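Local coordinates for uncharacterized protein MJ0690 (Methanocaldococcus jannaschii, PDB 3K32) that is of unknown function but probably belongs to the HUP class of nucleotide-binding alpha/beta proteins and is a predicted subunit of a tRNA methyltransferase, at residues Q124-E127 and M128-I132; E96-A99 and D100-S103; I78-Y82 and P83-I87. All coordinates share one frame; numbering follows the deposited sequence.

Contact 1 (Q124-E127 and M128-I132); sequences QSLE and MRKNI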
ATOM      1  N   GLN B 124      12.381  -8.489  -0.759  1.00 31.72           N
ATOM      2  CA  GLN B 124      13.512  -8.307   0.137  1.00 35.06           C
ATOM      3  C   GLN B 124      14.790  -8.586  -0.608  1.00 35.09           C
ATOM      4  O   GLN B 124      15.785  -7.895  -0.417  1.00 34.28           O
ATOM      5  CB  GLN B 124      13.399  -9.180   1.386  1.00 36.64           C
ATOM      6  CG  GLN B 124      12.356  -8.691   2.379  1.00 47.65           C
ATOM      7  CD  GLN B 124      12.603  -7.252   2.856  1.00 65.66           C
ATOM      8  OE1 GLN B 124      11.749  -6.651   3.514  1.00 62.64           O
ATOM      9  NE2 GLN B 124      13.775  -6.703   2.529  1.00 76.34           N
ATOM     10  N   SER B 125      14.732  -9.588  -1.481  1.00 35.23           N
ATOM     11  CA  SER B 125      15.866  -9.986  -2.302  1.00 31.17           C
ATOM     12  C   SER B 125      16.262  -8.852  -3.238  1.00 34.34           C
ATOM     13  O   SER B 125      17.430  -8.463  -3.296  1.00 37.58           O
ATOM     14  CB  SER B 125      15.525 -11.237  -3.119  1.00 32.52           C
ATOM     15  OG  SER B 125      16.613 -11.639  -3.937  1.00 36.76           O
ATOM     16  N   LEU B 126      15.276  -8.332  -3.964  1.00 24.18           N
ATOM     17  CA  LEU B 126      15.474  -7.231  -4.896  1.00 26.13           C
ATOM     18  C   LEU B 126      16.120  -6.017  -4.223  1.00 27.43           C
ATOM     19  O   LEU B 126      17.059  -5.427  -4.752  1.00 33.45           O
ATOM     20  CB  LEU B 126      14.129  -6.846  -5.526  1.00 28.74           C
ATOM     21  CG  LEU B 126      14.101  -5.979  -6.786  1.00 38.34           C
ATOM     22  CD1 LEU B 126      14.239  -4.523  -6.430  1.00 49.01           C
ATOM     23  CD2 LEU B 126      15.192  -6.402  -7.765  1.00 40.75           C
ATOM     24  N   GLU B 127      15.629  -5.654  -3.048  1.00 22.79           N
ATOM     25  CA  GLU B 127      16.166  -4.492  -2.352  1.00 29.80           C
ATOM     26  C   GLU B 127      17.583  -4.707  -1.814  1.00 32.79           C
ATOM     27  O   GLU B 127      18.405  -3.793  -1.805  1.00 31.62           O
ATOM     28  CB  GLU B 127      15.252  -4.085  -1.209  1.00 19.45           C
ATOM     29  CG  GLU B 127      13.886  -3.657  -1.637  1.00 19.96           C
ATOM     30  CD  GLU B 127      13.240  -2.816  -0.567  1.00 35.74           C
ATOM     31  OE1 GLU B 127      13.734  -2.877   0.572  1.00 48.03           O
ATOM     32  OE2 GLU B 127      12.267  -2.084  -0.850  1.00 39.05           O
HETATM   33  N   MSE B 128      17.867  -5.915  -1.352  1.00 32.98           N
HETATM   34  CA  MSE B 128      19.170  -6.182  -0.776  1.00 27.83           C
HETATM   35  C   MSE B 128      20.245  -6.400  -1.837  1.00 30.25           C
HETATM   36  O   MSE B 128      21.394  -6.005  -1.649  1.00 37.23           O
HETATM   37  CB  MSE B 128      19.112  -7.374   0.177  1.00 28.39           C
HETATM   38  CG  MSE B 128      20.494  -7.813   0.647  1.00 42.93           C
HETATM   39 SE   MSE B 128      20.436  -9.363   1.804  0.60132.18          SE
HETATM   40  CE  MSE B 128      19.213  -8.649   3.159  1.00 68.57           C
ATOM     41  N   ARG B 129      19.867  -7.027  -2.947  1.00 27.55           N
ATOM     42  CA  ARG B 129      20.815  -7.339  -4.004  1.00 28.48           C
ATOM     43  C   ARG B 129      21.180  -6.092  -4.784  1.00 34.76           C
ATOM     44  O   ARG B 129      22.305  -5.947  -5.264  1.00 38.23           O
ATOM     45  CB  ARG B 129      20.242  -8.385  -4.958  1.00 27.66           C
ATOM     46  CG  ARG B 129      20.240  -9.813  -4.408  1.00 29.77           C
ATOM     47  CD  ARG B 129      19.753 -10.821  -5.453  1.00 21.94           C
ATOM     48  NE  ARG B 129      18.379 -10.557  -5.871  1.00 32.23           N
ATOM     49  CZ  ARG B 129      18.036 -10.056  -7.055  1.00 34.39           C
ATOM     50  NH1 ARG B 129      18.964  -9.772  -7.956  1.00 33.38           N
ATOM     51  NH2 ARG B 129      16.765  -9.837  -7.342  1.00 31.84           N
ATOM     52  N   LYS B 130      20.222  -5.189  -4.918  1.00 22.74           N
ATOM     53  CA  LYS B 130      20.420  -4.032  -5.776  1.00 26.48           C
ATOM     54  C   LYS B 130      20.636  -2.783  -4.946  1.00 25.94           C
ATOM     55  O   LYS B 130      20.897  -1.714  -5.483  1.00 29.66           O
ATOM     56  CB  LYS B 130      19.210  -3.848  -6.688  1.00 29.52           C
ATOM     57  CG  LYS B 130      18.889  -5.073  -7.513  1.00 23.51           C
ATOM     58  CD  LYS B 130      19.841  -5.239  -8.665  1.00 25.15           C
ATOM     59  CE  LYS B 130      19.327  -6.298  -9.653  1.00 32.30           C
ATOM     60  NZ  LYS B 130      20.264  -6.528 -10.788  1.00 33.24           N
ATOM     61  N   ASN B 131      20.546  -2.933  -3.630  1.00 21.48           N
ATOM     62  CA  ASN B 131      20.640  -1.799  -2.725  1.00 26.71           C
ATOM     63  C   ASN B 131      19.679  -0.713  -3.121  1.00 27.71           C
ATOM     64  O   ASN B 131      20.071   0.418  -3.379  1.00 29.12           O
ATOM     65  CB  ASN B 131      22.039  -1.215  -2.704  1.00 29.54           C
ATOM     66  CG  ASN B 131      22.156  -0.105  -1.713  1.00 24.23           C
ATOM     67  OD1 ASN B 131      21.423  -0.072  -0.745  1.00 31.23           O
ATOM     68  ND2 ASN B 131      23.054   0.822  -1.957  1.00 24.88           N
ATOM     69  N   ILE B 132      18.407  -1.069  -3.149  1.00 33.53           N
ATOM     70  CA  ILE B 132      17.398  -0.220  -3.734  1.00 29.66           C
ATOM     71  C   ILE B 132      16.138  -0.170  -2.868  1.00 25.58           C
ATOM     72  O   ILE B 132      15.905  -1.056  -2.026  1.00 26.44           O
ATOM     73  CB  ILE B 132      17.099  -0.738  -5.155  1.00 29.31           C
ATOM     74  CG1 ILE B 132      17.655   0.226  -6.194  1.00 36.12           C
ATOM     75  CG2 ILE B 132      15.634  -1.042  -5.363  1.00 13.30           C
ATOM     76  CD1 ILE B 132      17.091  -0.047  -7.538  1.00 51.49           C
TER
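Ser125 and Arg129 meet one turn apart on the last part of helix 120-130, and two bonds join them. Arg129 NE gives its hydrogen to Ser125 OG at 2.8 Å, the hydroxyl lying at the guanidinium edge, in its plane. The backbone runs the same way, Arg129 N to Ser125 O at 2.9 Å. Arg129 reaches the hydroxyl because its chain folds back at the third torsion (chi3 -62°). NH2 then runs beside Leu126, 3.8 Å from Leu126 CD2, to a salt bridge with Glu96. If Ser125 were an alanine, NE would probably lose this acceptor, leaving the guanidinium held mainly through its NH groups.

Leu126 O takes the backbone hydrogen of Lys130 at 3.2 Å, tilted from the carbonyl plane, and Leu126 CD2 also rests on the aliphatic start of the Lys130 chain, whose NZ pairs with Asp100. Beyond this Asn131 turns to positive phi (52°), and Ile132 N comes back to Glu127 O at 3.0 Å, in the carbonyl plane on a lone pair: a 6→1 bond, as in a Schellman motif, though the inner 5→2 pair is too wide to complete one. The returning chain sets Ile132 CG2 3.9 Å from Leu126 CD1.

The carboxylate of Glu127 looks elsewhere. Its OE2 accepts from Tyr134 N and forms a salt bridge with Arg111 of the second subunit. Helix end and charged side chains are thus satisfied together: the Glu127 carbonyl by the turning chain, the cations of Arg129 and Lys130 by Glu96 and Asp100, and the Glu127 anion probably steadied by the subunit interface.

Contact 2 (E96-A99 and D100-S103); sequences EILA and DEYS
Leu98 and Tyr102 both place CG anti to the carbonyl carbon and beside the backbone N (chi1 -81° and -46°), and, with the four-residue spacing, the two side chains run side by side. They touch in the loop that leads from helix 84-98 to strand 104-106, part of the crossover that feeds the central parallel sheet of this Rossmann-like alpha/beta fold. Leu98 CD1 reaches the phenol ring at its edge, in the ring plane, 3.5 Å from Tyr102 CE2.

The backbone fixes that meeting. Leu98 O is gripped twice, by Glu101 N at 3.0 Å from above the carbonyl plane and by Tyr102 N at 3.1 Å, nearly along the C=O axis. One residue earlier, Asp100 N closes on Ile97 O at 3.2 Å. Bonds from i+3 to i (Asp100 to Ile97, Glu101 to Leu98) therefore replace the regular helical pattern as the chain turns, while the Tyr102 bond to Leu98 keeps the four-residue spacing that lets their side chains lie together.

Leu98 and Tyr102 both pack on Ile63 of strand 59-64, and Leu98 and Ala99 on Leu105, so this helix end is seated on the sheet. The Tyr102 ring also meets that of His10, the planes inclined at about 35°, and its hydroxyl is hydrogen-bonded to Lys61; a positive charge there would probably polarise the phenol. Asp100 stands outside this apolar patch, its OD1 in a salt bridge with Lys130. One face of the tyrosine ring is taken by its own chain neighbour: Glu101 CB lies 3.7 Å above the plane, offset toward the rim.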
ATOM      1  N   GLU B  96      14.471  -5.820 -12.361  1.00 29.99           N
ATOM      2  CA  GLU B  96      15.903  -6.149 -12.228  1.00 33.36           C
ATOM      3  C   GLU B  96      16.774  -5.195 -13.023  1.00 38.21           C
ATOM      4  O   GLU B  96      17.802  -4.723 -12.532  1.00 45.27           O
ATOM      5  CB  GLU B  96      16.226  -7.563 -12.720  1.00 20.82           C
ATOM      6  CG  GLU B  96      15.632  -8.674 -11.917  1.00 30.35           C
ATOM      7  CD  GLU B  96      16.247  -8.809 -10.545  1.00 36.22           C
ATOM      8  OE1 GLU B  96      17.487  -8.750 -10.430  1.00 32.51           O
ATOM      9  OE2 GLU B  96      15.479  -8.986  -9.580  1.00 46.90           O
ATOM     10  N   ILE B  97      16.373  -4.946 -14.266  1.00 32.52           N
ATOM     11  CA  ILE B  97      17.109  -4.049 -15.147  1.00 31.73           C
ATOM     12  C   ILE B  97      17.087  -2.619 -14.622  1.00 21.91           C
ATOM     13  O   ILE B  97      18.120  -1.971 -14.526  1.00 29.02           O
ATOM     14  CB  ILE B  97      16.537  -4.074 -16.582  1.00 32.98           C
ATOM     15  CG1 ILE B  97      16.684  -5.474 -17.201  1.00 32.26           C
ATOM     16  CG2 ILE B  97      17.225  -3.031 -17.447  1.00 21.05           C
ATOM     17  CD1 ILE B  97      16.083  -5.598 -18.596  1.00 26.72           C
ATOM     18  N   LEU B  98      15.903  -2.132 -14.287  1.00 18.50           N
ATOM     19  CA  LEU B  98      15.761  -0.758 -13.829  1.00 26.60           C
ATOM     20  C   LEU B  98      16.435  -0.538 -12.484  1.00 25.58           C
ATOM     21  O   LEU B  98      16.911   0.552 -12.192  1.00 37.26           O
ATOM     22  CB  LEU B  98      14.283  -0.361 -13.779  1.00 35.31           C
ATOM     23  CG  LEU B  98      13.674   0.047 -15.128  1.00 40.86           C
ATOM     24  CD1 LEU B  98      14.440   1.195 -15.702  1.00 43.36           C
ATOM     25  CD2 LEU B  98      13.720  -1.096 -16.120  1.00 51.83           C
ATOM     26  N   ALA B  99      16.502  -1.588 -11.677  1.00 32.22           N
ATOM     27  CA  ALA B  99      17.146  -1.498 -10.364  1.00 37.68           C
ATOM     28  C   ALA B  99      18.662  -1.268 -10.409  1.00 29.29           C
ATOM     29  O   ALA B  99      19.276  -1.012  -9.388  1.00 36.76           O
ATOM     30  CB  ALA B  99      16.816  -2.723  -9.520  1.00 37.30           C
ATOM     31  N   ASP B 100      19.269  -1.397 -11.584  1.00 27.43           N
ATOM     32  CA  ASP B 100      20.697  -1.113 -11.734  1.00 17.75           C
ATOM     33  C   ASP B 100      20.909   0.372 -11.954  1.00 25.44           C
ATOM     34  O   ASP B 100      22.011   0.880 -11.737  1.00 38.24           O
ATOM     35  CB  ASP B 100      21.328  -1.911 -12.898  1.00 29.04           C
ATOM     36  CG  ASP B 100      21.445  -3.415 -12.600  1.00 44.03           C
ATOM     37  OD1 ASP B 100      21.750  -3.786 -11.450  1.00 39.37           O
ATOM     38  OD2 ASP B 100      21.238  -4.234 -13.522  1.00 52.01           O
ATOM     39  N   GLU B 101      19.851   1.071 -12.369  1.00 29.02           N
ATOM     40  CA  GLU B 101      19.956   2.485 -12.733  1.00 39.28           C
ATOM     41  C   GLU B 101      19.314   3.462 -11.745  1.00 35.71           C
ATOM     42  O   GLU B 101      19.767   4.591 -11.628  1.00 33.24           O
ATOM     43  CB  GLU B 101      19.386   2.730 -14.134  1.00 55.71           C
ATOM     44  CG  GLU B 101      20.257   2.201 -15.263  1.00 76.66           C
ATOM     45  CD  GLU B 101      19.477   1.340 -16.251  1.00 96.02           C
ATOM     46  OE1 GLU B 101      20.028   0.315 -16.709  1.00 99.89           O
ATOM     47  OE2 GLU B 101      18.314   1.682 -16.562  1.00100.48           O
ATOM     48  N   TYR B 102      18.251   3.052 -11.060  1.00 29.76           N
ATOM     49  CA  TYR B 102      17.560   3.972 -10.160  1.00 33.32           C
ATOM     50  C   TYR B 102      17.396   3.333  -8.796  1.00 35.36           C
ATOM     51  O   TYR B 102      16.871   2.231  -8.675  1.00 39.40           O
ATOM     52  CB  TYR B 102      16.179   4.361 -10.698  1.00 37.44           C
ATOM     53  CG  TYR B 102      16.160   4.729 -12.156  1.00 39.83           C
ATOM     54  CD1 TYR B 102      16.423   6.030 -12.563  1.00 37.09           C
ATOM     55  CD2 TYR B 102      15.874   3.777 -13.128  1.00 38.61           C
ATOM     56  CE1 TYR B 102      16.414   6.378 -13.894  1.00 29.77           C
ATOM     57  CE2 TYR B 102      15.861   4.117 -14.463  1.00 46.87           C
ATOM     58  CZ  TYR B 102      16.136   5.421 -14.838  1.00 41.78           C
ATOM     59  OH  TYR B 102      16.130   5.767 -16.160  1.00 44.88           O
ATOM     60  N   SER B 103      17.830   4.030  -7.762  1.00 31.53           N
ATOM     61  CA  SER B 103      17.831   3.443  -6.436  1.00 33.76           C
ATOM     62  C   SER B 103      16.473   3.539  -5.744  1.00 32.27           C
ATOM     63  O   SER B 103      16.282   2.909  -4.714  1.00 29.93           O
ATOM     64  CB  SER B 103      18.915   4.077  -5.582  1.00 28.93           C
ATOM     65  OG  SER B 103      18.727   5.479  -5.539  1.00 36.64           O
TER

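Contact 3 (I78-Y82 and P83-I87); sequences IEHKY and PGPAI
His80, on the last turn of helix 68-80, lays one face of its imidazole against Pro85. Pro85 CG sits almost over the middle of the ring, 3.7 Å from the centroid and 12° off the normal, a clear CH-pi contact, while Pro85 CB lies 3.8 Å from His80 ND1. At Lys81 the chain leaves the helix with positive phi (67°) and bends away from its axis.

Tyr82 follows, with CG held between the backbone N and the carbonyl carbon (chi1 82°), and this turns its ring over the chain that follows, towards Pro85. Its CB touches Pro83 CD at 3.4 Å. Pro85 CD then lies over a face of the phenol, nearer the rim than the centre, 3.8 Å from the ring centroid, so the one pyrrolidine meets two aromatic rings through adjacent carbons. The whole is a short loop between two successive helices, 68-80 and 84-98, and Ile87 N already bonds Pro83 O at 2.8 Å. Gly84 lies so close to the tyrosine that a beta carbon on it would run into CE1.

Met76 and Ile77 of helix 68-80 touch Pro85 and Pro83 respectively. Tyr82 O and Ala86 N, four residues apart, are joined through a water, which donates to Tyr82 O at 2.9 Å and accepts from Ala86 N at 2.7 Å.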
ATOM      1  N   ILE B  78       1.472 -18.173 -25.310  1.00 36.99           N
ATOM      2  CA  ILE B  78       1.062 -19.258 -26.196  1.00 49.18           C
ATOM      3  C   ILE B  78       0.823 -20.582 -25.468  1.00 51.82           C
ATOM      4  O   ILE B  78       0.111 -21.444 -25.974  1.00 56.75           O
ATOM      5  CB  ILE B  78       2.079 -19.533 -27.327  1.00 52.46           C
ATOM      6  CG1 ILE B  78       2.418 -18.263 -28.109  1.00 48.40           C
ATOM      7  CG2 ILE B  78       1.518 -20.587 -28.272  1.00 52.75           C
ATOM      8  CD1 ILE B  78       1.244 -17.670 -28.838  1.00 49.27           C
ATOM      9  N   GLU B  79       1.414 -20.762 -24.294  1.00 46.76           N
ATOM     10  CA  GLU B  79       1.312 -22.059 -23.636  1.00 51.76           C
ATOM     11  C   GLU B  79       0.553 -22.009 -22.325  1.00 41.31           C
ATOM     12  O   GLU B  79      -0.025 -23.011 -21.900  1.00 41.26           O
ATOM     13  CB  GLU B  79       2.692 -22.679 -23.435  1.00 62.17           C
ATOM     14  CG  GLU B  79       3.493 -22.058 -22.324  1.00 70.84           C
ATOM     15  CD  GLU B  79       4.967 -22.355 -22.460  1.00 82.37           C
ATOM     16  OE1 GLU B  79       5.655 -22.458 -21.423  1.00 85.60           O
ATOM     17  OE2 GLU B  79       5.435 -22.492 -23.611  1.00 87.81           O
ATOM     18  N   HIS B  80       0.551 -20.851 -21.677  1.00 32.18           N
ATOM     19  CA  HIS B  80      -0.275 -20.695 -20.495  1.00 31.88           C
ATOM     20  C   HIS B  80      -1.677 -20.262 -20.897  1.00 38.68           C
ATOM     21  O   HIS B  80      -2.651 -20.534 -20.195  1.00 40.87           O
ATOM     22  CB  HIS B  80       0.356 -19.727 -19.500  1.00 39.37           C
ATOM     23  CG  HIS B  80       1.401 -20.360 -18.635  1.00 54.18           C
ATOM     24  ND1 HIS B  80       2.756 -20.193 -18.854  1.00 51.29           N
ATOM     25  CD2 HIS B  80       1.291 -21.175 -17.557  1.00 52.46           C
ATOM     26  CE1 HIS B  80       3.431 -20.870 -17.945  1.00 50.25           C
ATOM     27  NE2 HIS B  80       2.566 -21.478 -17.145  1.00 48.17           N
ATOM     28  N   LYS B  81      -1.763 -19.604 -22.049  1.00 50.00           N
ATOM     29  CA  LYS B  81      -3.018 -19.089 -22.591  1.00 51.22           C
ATOM     30  C   LYS B  81      -3.626 -17.947 -21.776  1.00 55.50           C
ATOM     31  O   LYS B  81      -4.238 -17.050 -22.342  1.00 66.83           O
ATOM     32  CB  LYS B  81      -4.024 -20.209 -22.825  1.00 48.68           C
ATOM     33  CG  LYS B  81      -3.573 -21.195 -23.881  1.00 55.11           C
ATOM     34  CD  LYS B  81      -3.480 -20.570 -25.261  1.00 55.30           C
ATOM     35  CE  LYS B  81      -2.596 -21.431 -26.147  1.00 57.06           C
ATOM     36  NZ  LYS B  81      -2.819 -21.241 -27.604  1.00 53.84           N
ATOM     37  N   TYR B  82      -3.470 -17.964 -20.458  1.00 54.04           N
ATOM     38  CA  TYR B  82      -3.754 -16.748 -19.706  1.00 51.90           C
ATOM     39  C   TYR B  82      -2.450 -16.026 -19.455  1.00 47.46           C
ATOM     40  O   TYR B  82      -1.398 -16.654 -19.349  1.00 46.32           O
ATOM     41  CB  TYR B  82      -4.535 -17.003 -18.415  1.00 51.67           C
ATOM     42  CG  TYR B  82      -3.725 -17.446 -17.222  1.00 57.21           C
ATOM     43  CD1 TYR B  82      -3.459 -16.566 -16.174  1.00 56.06           C
ATOM     44  CD2 TYR B  82      -3.265 -18.757 -17.118  1.00 62.69           C
ATOM     45  CE1 TYR B  82      -2.733 -16.971 -15.068  1.00 55.31           C
ATOM     46  CE2 TYR B  82      -2.542 -19.174 -16.015  1.00 64.81           C
ATOM     47  CZ  TYR B  82      -2.274 -18.276 -14.994  1.00 62.66           C
ATOM     48  OH  TYR B  82      -1.551 -18.698 -13.897  1.00 67.26           O
ATOM     49  N   PRO B  83      -2.516 -14.693 -19.402  1.00 42.38           N
ATOM     50  CA  PRO B  83      -1.330 -13.833 -19.395  1.00 38.72           C
ATOM     51  C   PRO B  83      -0.541 -13.724 -18.077  1.00 36.73           C
ATOM     52  O   PRO B  83       0.600 -13.265 -18.131  1.00 31.37           O
ATOM     53  CB  PRO B  83      -1.880 -12.465 -19.825  1.00 38.43           C
ATOM     54  CG  PRO B  83      -3.338 -12.520 -19.583  1.00 35.48           C
ATOM     55  CD  PRO B  83      -3.758 -13.946 -19.666  1.00 39.87           C
ATOM     56  N   GLY B  84      -1.112 -14.137 -16.948  1.00 33.65           N
ATOM     57  CA  GLY B  84      -0.457 -13.992 -15.650  1.00 27.16           C
ATOM     58  C   GLY B  84       1.040 -14.276 -15.610  1.00 31.20           C
ATOM     59  O   GLY B  84       1.848 -13.379 -15.346  1.00 28.91           O
ATOM     60  N   PRO B  85       1.426 -15.532 -15.866  1.00 30.79           N
ATOM     61  CA  PRO B  85       2.845 -15.899 -15.812  1.00 30.90           C
ATOM     62  C   PRO B  85       3.694 -15.010 -16.712  1.00 36.44           C
ATOM     63  O   PRO B  85       4.795 -14.620 -16.330  1.00 43.15           O
ATOM     64  CB  PRO B  85       2.845 -17.345 -16.310  1.00 37.52           C
ATOM     65  CG  PRO B  85       1.478 -17.863 -15.921  1.00 36.40           C
ATOM     66  CD  PRO B  85       0.559 -16.695 -16.121  1.00 35.63           C
ATOM     67  N   ALA B  86       3.177 -14.682 -17.889  1.00 31.71           N
ATOM     68  CA  ALA B  86       3.894 -13.821 -18.823  1.00 25.76           C
ATOM     69  C   ALA B  86       4.079 -12.420 -18.272  1.00 25.20           C
ATOM     70  O   ALA B  86       5.153 -11.841 -18.388  1.00 39.03           O
ATOM     71  CB  ALA B  86       3.178 -13.770 -20.181  1.00 22.29           C
ATOM     72  N   ILE B  87       3.031 -11.870 -17.679  1.00 16.65           N
ATOM     73  CA  ILE B  87       3.125 -10.541 -17.119  1.00 19.66           C
ATOM     74  C   ILE B  87       4.110 -10.529 -15.962  1.00 27.43           C
ATOM     75  O   ILE B  87       4.958  -9.639 -15.880  1.00 35.35           O
ATOM     76  CB  ILE B  87       1.759 -10.010 -16.662  1.00 34.07           C
ATOM     77  CG1 ILE B  87       0.796  -9.954 -17.849  1.00 35.84           C
ATOM     78  CG2 ILE B  87       1.903  -8.620 -16.049  1.00 39.17           C
ATOM     79  CD1 ILE B  87       1.249  -9.025 -18.955  1.00 29.28           C
TER
HETATM   80  O   HOH W   1       1.526 -16.454 -19.187  1.00 33.48           O

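In the fold
Contacts 1 and 2 are neighbours, their centres about 10 Å apart. Two salt bridges tie them, Arg129 NH2 to Glu96 OE2 at 2.7 Å and Lys130 NZ to Asp100 OD1 at 3.2 Å, and backbone bonds between Ser103 and Gln133 pair the chain where strands 104-106 and 133-135 begin. Contact 3 lies well away, its centre about 25 Å from contact 2 and about 27 Å from contact 1, with nearest atoms about 11 and 13 Å off. It shares helix 84-98 with contact 2: contact 3 at its start, contact 2 at its end. All three mark helix ends in one alpha/beta domain, and contact 1 also reaches the second subunit.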